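Local coordinates for protein RIF2 (Saccharomyces cerevisiae, PDB 4BJ1) that takes part in transcriptional silencing and telomere length regulation, interacting with RIF1 and with the C-terminus of RAP1, at residues 47-52 and 188-193; 229-234 and 265-270. All blocks are in the same frame, centred on the assembly; numbering follows the deposited sequence.

How the interactions relate
The two contacts lie in different domains of the chain. Interaction 1 pairs segments 47-52 and 188-193, on neighbouring strands in the parallel sheet of the AAA+ fold; interaction 2 packs segments 229-234 and 265-270 against each other, on two helices of the lid. Their centres are 31 Å apart, on opposite sides of the centre of the chain, and their nearest atoms stay about 17 Å from each other, so neither touches the other. They follow in series along the sequence: interaction 1 is closed before interaction 2 opens. The first combines backbone hydrogen bonds with side-chain packing, whereas the second rests on side-chain packing without a hydrogen bond between its segments.

Interaction 1: 47-52 and 188-193; sequences NCIVFF and VLIYSN
Ile190 pushes its CD1 methyl over one face of the Phe51 ring, a CH-pi contact 4.0 Å from CD1 to the ring centroid. The same methyl meets Ile49 CG2 at 3.8 Å, so it fills the notch between two residues that stand side by side on the neighbouring strand. A chi1 of -50° puts Ile190 CG1 beside the backbone N, on the side from which CD1 reaches the Phe51 face. Ile49 CG1 then rests against Val188 CB, 3.9 Å away. On the other face of the sheet, the Phe52 ring is the bump, set against Leu189 and the Tyr191 ring: CE2 reaches Leu189 CG at 4.0 Å, and CD2 stands over one Tyr191 face, toward its rim, 3.5 Å from Tyr191 CE2. The two planes, at 24°, are slid so far that the rings barely overlap. Val50 CG1 lies over one face of Phe52, and helices 32-42 and 58-74 pack on this side. Five backbone hydrogen bonds join the strands, among them Val50 N to Val188 O (2.8 Å). Strands 48-53 and 184-192 are the first and fourth of the sheet, and their direct parallel pairing belongs to the 5-1-4-3-2 order of AAA+ domains.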
loop_
_atom_site.group_PDB
_atom_site.type_symbol
_atom_site.label_atom_id
_atom_site.label_comp_id
_atom_site.label_asym_id
_atom_site.label_seq_id
_atom_site.Cartn_x
_atom_site.Cartn_y
_atom_site.Cartn_z
ATOM N N ASN A 47 6.409 -24.590 -17.995
ATOM C CA ASN A 47 5.377 -23.892 -18.774
ATOM C C ASN A 47 4.013 -24.335 -18.276
ATOM O O ASN A 47 3.769 -25.538 -18.190
ATOM C CB ASN A 47 5.409 -24.244 -20.280
ATOM C CG ASN A 47 6.738 -24.357 -20.962
ATOM O OD1 ASN A 47 7.315 -23.366 -21.394
ATOM N ND2 ASN A 47 7.150 -25.582 -21.249
ATOM N N CYS A 48 3.115 -23.399 -17.969
ATOM C CA CYS A 48 1.744 -23.787 -17.631
ATOM C C CYS A 48 0.729 -22.736 -18.038
ATOM O O CYS A 48 1.038 -21.552 -18.163
ATOM C CB CYS A 48 1.546 -24.245 -16.184
ATOM S SG CYS A 48 0.112 -25.354 -15.946
ATOM N N ILE A 49 -0.468 -23.229 -18.313
ATOM C CA ILE A 49 -1.625 -22.467 -18.696
ATOM C C ILE A 49 -2.557 -22.503 -17.492
ATOM O O ILE A 49 -2.880 -23.590 -17.004
ATOM C CB ILE A 49 -2.237 -23.091 -19.968
ATOM C CG1 ILE A 49 -1.220 -23.041 -21.125
ATOM C CG2 ILE A 49 -3.553 -22.395 -20.336
ATOM C CD1 ILE A 49 -1.299 -24.147 -22.046
ATOM N N VAL A 50 -2.930 -21.311 -16.977
ATOM C CA VAL A 50 -3.816 -21.162 -15.820
ATOM C C VAL A 50 -5.097 -20.448 -16.226
ATOM O O VAL A 50 -5.036 -19.380 -16.832
ATOM C CB VAL A 50 -3.143 -20.439 -14.620
ATOM C CG1 VAL A 50 -4.110 -20.293 -13.449
ATOM C CG2 VAL A 50 -1.875 -21.151 -14.171
ATOM N N PHE A 51 -6.250 -21.021 -15.858
ATOM C CA PHE A 51 -7.564 -20.422 -16.063
ATOM C C PHE A 51 -8.094 -19.958 -14.715
ATOM O O PHE A 51 -7.999 -20.679 -13.720
ATOM C CB PHE A 51 -8.553 -21.423 -16.672
ATOM C CG PHE A 51 -8.355 -21.742 -18.135
ATOM C CD1 PHE A 51 -8.982 -20.983 -19.119
ATOM C CD2 PHE A 51 -7.584 -22.831 -18.527
ATOM C CE1 PHE A 51 -8.809 -21.285 -20.470
ATOM C CE2 PHE A 51 -7.412 -23.134 -19.881
ATOM C CZ PHE A 51 -8.026 -22.357 -20.841
ATOM N N PHE A 52 -8.634 -18.741 -14.678
ATOM C CA PHE A 52 -9.232 -18.167 -13.474
ATOM C C PHE A 52 -10.725 -18.043 -13.756
ATOM O O PHE A 52 -11.152 -17.109 -14.446
ATOM C CB PHE A 52 -8.573 -16.830 -13.114
ATOM C CG PHE A 52 -7.120 -16.902 -12.691
ATOM C CD1 PHE A 52 -6.761 -17.454 -11.463
ATOM C CD2 PHE A 52 -6.121 -16.330 -13.473
ATOM C CE1 PHE A 52 -5.425 -17.474 -11.052
ATOM C CE2 PHE A 52 -4.788 -16.346 -13.061
ATOM C CZ PHE A 52 -4.449 -16.924 -11.857
ATOM N N VAL A 188 0.733 -18.831 -19.424
ATOM C CA VAL A 188 -0.469 -18.296 -20.065
ATOM C C VAL A 188 -1.509 -18.162 -18.954
ATOM O O VAL A 188 -1.801 -19.145 -18.269
ATOM C CB VAL A 188 -0.962 -19.163 -21.246
ATOM C CG1 VAL A 188 -2.151 -18.524 -21.941
ATOM C CG2 VAL A 188 0.155 -19.382 -22.240
ATOM N N LEU A 189 -2.000 -16.936 -18.722
ATOM C CA LEU A 189 -2.973 -16.672 -17.665
ATOM C C LEU A 189 -4.228 -16.107 -18.286
ATOM O O LEU A 189 -4.207 -15.021 -18.871
ATOM C CB LEU A 189 -2.396 -15.741 -16.560
ATOM C CG LEU A 189 -1.538 -16.379 -15.417
ATOM C CD1 LEU A 189 -0.277 -17.051 -15.934
ATOM C CD2 LEU A 189 -1.076 -15.340 -14.440
ATOM N N ILE A 190 -5.298 -16.905 -18.249
ATOM C CA ILE A 190 -6.592 -16.531 -18.799
ATOM C C ILE A 190 -7.548 -16.283 -17.641
ATOM O O ILE A 190 -7.614 -17.101 -16.725
ATOM C CB ILE A 190 -7.151 -17.554 -19.838
ATOM C CG1 ILE A 190 -6.126 -17.919 -20.925
ATOM C CG2 ILE A 190 -8.433 -17.048 -20.482
ATOM C CD1 ILE A 190 -5.711 -19.275 -20.830
ATOM N N TYR A 191 -8.265 -15.137 -17.683
ATOM C CA TYR A 191 -9.261 -14.690 -16.709
ATOM C C TYR A 191 -10.610 -14.720 -17.413
ATOM O O TYR A 191 -10.788 -14.011 -18.413
ATOM C CB TYR A 191 -8.969 -13.246 -16.245
ATOM C CG TYR A 191 -7.616 -13.022 -15.594
ATOM C CD1 TYR A 191 -6.503 -12.686 -16.356
ATOM C CD2 TYR A 191 -7.473 -13.047 -14.209
ATOM C CE1 TYR A 191 -5.263 -12.457 -15.764
ATOM C CE2 TYR A 191 -6.245 -12.792 -13.602
ATOM C CZ TYR A 191 -5.134 -12.508 -14.382
ATOM O OH TYR A 191 -3.904 -12.269 -13.789
ATOM N N SER A 192 -11.553 -15.550 -16.914
ATOM C CA SER A 192 -12.888 -15.656 -17.514
ATOM C C SER A 192 -14.060 -15.689 -16.471
ATOM O O SER A 192 -13.795 -15.646 -15.258
ATOM C CB SER A 192 -12.939 -16.845 -18.466
ATOM O OG SER A 192 -13.896 -16.608 -19.491
ATOM N N ASN A 193 -15.348 -15.727 -16.962
ATOM C CA ASN A 193 -16.621 -15.763 -16.200
ATOM C C ASN A 193 -16.791 -14.580 -15.264
ATOM O O ASN A 193 -17.287 -13.543 -15.688
ATOM C CB ASN A 193 -16.844 -17.097 -15.434
ATOM C CG ASN A 193 -16.750 -18.388 -16.245
ATOM O OD1 ASN A 193 -15.802 -19.166 -16.075
ATOM N ND2 ASN A 193 -17.768 -18.699 -17.070
#

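Interaction 2: 229-234 and 265-270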
loop_
_atom_site.group_PDB
_atom_site.type_symbol
_atom_site.label_atom_id
_atom_site.label_comp_id
_atom_site.label_asym_id
_atom_site.label_seq_id
_atom_site.Cartn_x
_atom_site.Cartn_y
_atom_site.Cartn_z
ATOM N N TYR A 229 -15.859 -9.681 5.383
ATOM C CA TYR A 229 -14.704 -9.190 4.636
ATOM C C TYR A 229 -14.799 -7.728 4.250
ATOM O O TYR A 229 -13.768 -7.068 4.129
ATOM C CB TYR A 229 -14.418 -10.065 3.420
ATOM C CG TYR A 229 -13.818 -11.403 3.800
ATOM C CD1 TYR A 229 -12.652 -11.479 4.559
ATOM C CD2 TYR A 229 -14.399 -12.593 3.376
ATOM C CE1 TYR A 229 -12.100 -12.708 4.922
ATOM C CE2 TYR A 229 -13.859 -13.830 3.735
ATOM C CZ TYR A 229 -12.701 -13.882 4.497
ATOM O OH TYR A 229 -12.150 -15.098 4.820
ATOM N N LEU A 230 -16.015 -7.205 4.075
ATOM C CA LEU A 230 -16.205 -5.787 3.758
ATOM C C LEU A 230 -15.859 -4.945 4.989
ATOM O O LEU A 230 -15.282 -3.871 4.849
ATOM C CB LEU A 230 -17.651 -5.513 3.335
ATOM C CG LEU A 230 -18.071 -5.956 1.947
ATOM C CD1 LEU A 230 -19.564 -6.117 1.886
ATOM C CD2 LEU A 230 -17.593 -4.976 0.879
ATOM N N LYS A 231 -16.209 -5.447 6.194
ATOM C CA LYS A 231 -15.917 -4.808 7.470
ATOM C C LYS A 231 -14.404 -4.815 7.672
ATOM O O LYS A 231 -13.845 -3.776 8.008
ATOM C CB LYS A 231 -16.623 -5.539 8.616
ATOM C CG LYS A 231 -18.146 -5.381 8.612
ATOM C CD LYS A 231 -18.829 -6.407 9.520
ATOM C CE LYS A 231 -20.311 -6.567 9.271
ATOM N NZ LYS A 231 -20.783 -7.920 9.681
ATOM N N LYS A 232 -13.725 -5.955 7.370
ATOM C CA LYS A 232 -12.260 -6.072 7.477
ATOM C C LYS A 232 -11.558 -5.018 6.636
ATOM O O LYS A 232 -10.561 -4.433 7.082
ATOM C CB LYS A 232 -11.766 -7.479 7.107
ATOM C CG LYS A 232 -12.037 -8.495 8.195
ATOM C CD LYS A 232 -11.387 -9.835 7.937
ATOM C CE LYS A 232 -11.880 -10.858 8.936
ATOM N NZ LYS A 232 -11.433 -12.234 8.596
ATOM N N MET A 233 -12.124 -4.745 5.440
ATOM C CA MET A 233 -11.610 -3.786 4.472
ATOM C C MET A 233 -11.450 -2.381 5.058
ATOM O O MET A 233 -10.484 -1.700 4.713
ATOM C CB MET A 233 -12.488 -3.770 3.206
ATOM C CG MET A 233 -11.793 -3.183 1.995
ATOM S SD MET A 233 -12.895 -3.041 0.563
ATOM C CE MET A 233 -12.899 -1.374 0.393
ATOM N N ILE A 234 -12.384 -1.947 5.933
ATOM C CA ILE A 234 -12.337 -0.600 6.496
ATOM C C ILE A 234 -11.769 -0.588 7.947
ATOM O O ILE A 234 -11.826 0.433 8.633
ATOM C CB ILE A 234 -13.694 0.105 6.343
ATOM C CG1 ILE A 234 -14.808 -0.622 7.139
ATOM C CG2 ILE A 234 -14.025 0.250 4.848
ATOM C CD1 ILE A 234 -16.178 0.100 7.209
ATOM N N ILE A 265 -26.660 0.789 7.911
ATOM C CA ILE A 265 -27.657 0.926 6.837
ATOM C C ILE A 265 -26.945 0.832 5.477
ATOM O O ILE A 265 -27.455 0.181 4.563
ATOM C CB ILE A 265 -28.445 2.264 7.022
ATOM C CG1 ILE A 265 -29.505 2.138 8.127
ATOM C CG2 ILE A 265 -29.055 2.780 5.722
ATOM C CD1 ILE A 265 -29.829 3.407 8.780
ATOM N N PHE A 266 -25.751 1.456 5.366
ATOM C CA PHE A 266 -24.953 1.443 4.148
ATOM C C PHE A 266 -24.595 0.012 3.818
ATOM O O PHE A 266 -24.756 -0.399 2.672
ATOM C CB PHE A 266 -23.688 2.309 4.303
ATOM C CG PHE A 266 -22.926 2.528 3.014
ATOM C CD1 PHE A 266 -21.926 1.643 2.617
ATOM C CD2 PHE A 266 -23.193 3.632 2.209
ATOM C CE1 PHE A 266 -21.245 1.829 1.414
ATOM C CE2 PHE A 266 -22.485 3.835 1.015
ATOM C CZ PHE A 266 -21.516 2.930 0.629
ATOM N N PHE A 267 -24.165 -0.760 4.836
ATOM C CA PHE A 267 -23.770 -2.158 4.694
ATOM C C PHE A 267 -24.934 -3.059 4.301
ATOM O O PHE A 267 -24.718 -4.010 3.545
ATOM C CB PHE A 267 -23.041 -2.653 5.955
ATOM C CG PHE A 267 -21.533 -2.501 5.888
ATOM C CD1 PHE A 267 -20.941 -1.240 5.835
ATOM C CD2 PHE A 267 -20.707 -3.621 5.855
ATOM C CE1 PHE A 267 -19.556 -1.107 5.729
ATOM C CE2 PHE A 267 -19.325 -3.484 5.761
ATOM C CZ PHE A 267 -18.760 -2.229 5.699
ATOM N N GLU A 268 -26.174 -2.745 4.762
ATOM C CA GLU A 268 -27.364 -3.514 4.394
ATOM C C GLU A 268 -27.551 -3.423 2.882
ATOM O O GLU A 268 -27.831 -4.442 2.254
ATOM C CB GLU A 268 -28.623 -3.053 5.150
ATOM N N PHE A 269 -27.311 -2.236 2.283
ATOM C CA PHE A 269 -27.385 -2.057 0.831
ATOM C C PHE A 269 -26.321 -2.910 0.127
ATOM O O PHE A 269 -26.623 -3.504 -0.902
ATOM C CB PHE A 269 -27.249 -0.569 0.445
ATOM C CG PHE A 269 -27.026 -0.279 -1.029
ATOM C CD1 PHE A 269 -28.091 -0.285 -1.927
ATOM C CD2 PHE A 269 -25.752 -0.005 -1.517
ATOM C CE1 PHE A 269 -27.886 -0.017 -3.285
ATOM C CE2 PHE A 269 -25.553 0.281 -2.869
ATOM C CZ PHE A 269 -26.622 0.267 -3.742
ATOM N N LEU A 270 -25.077 -2.975 0.677
ATOM C CA LEU A 270 -23.979 -3.775 0.094
ATOM C C LEU A 270 -24.349 -5.293 -0.008
ATOM O O LEU A 270 -23.815 -5.989 -0.889
ATOM C CB LEU A 270 -22.615 -3.544 0.801
ATOM C CG LEU A 270 -22.056 -2.100 0.866
ATOM C CD1 LEU A 270 -20.871 -2.021 1.780
ATOM C CD2 LEU A 270 -21.622 -1.576 -0.496
#
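The Phe267 ring meets segment 229-234 with CE2, which touches the hydrocarbon starts of two consecutive residues. This atom is 3.6 Å from Leu230 CB and equally 3.6 Å from Lys231 CG; the backbone between them, Leu230 C and Lys231 N, faces the ring edge in its plane. Ile234 comes in from the opposite direction, bringing CD1 to within 3.8 Å of Phe267 CZ. Its CG1 stands between the backbone N and the carbonyl carbon (chi1 63°), and the extended end beyond it carries CD1 to the ring. One turn on along its own helix, Leu270 lays CD1 over the centre of one Phe267 face, 4.0 Å above the plane. Leu270 also uses CB, 4.1 Å from Leu230 CD1, and these two leucines cross at a slant. The axes of the two short helical segments approach to 11.9 Å, with their directions at 131°, so large side chains rather than close backbones bridge the gap. Leu256 of helix 243-257 touches both Lys231 and Phe267, tying the contact into the lid bundle. No hydrogen bond links the segments, so the contact appears to rest on apolar burial and shape; Lys231 takes part through CG, not through its amine.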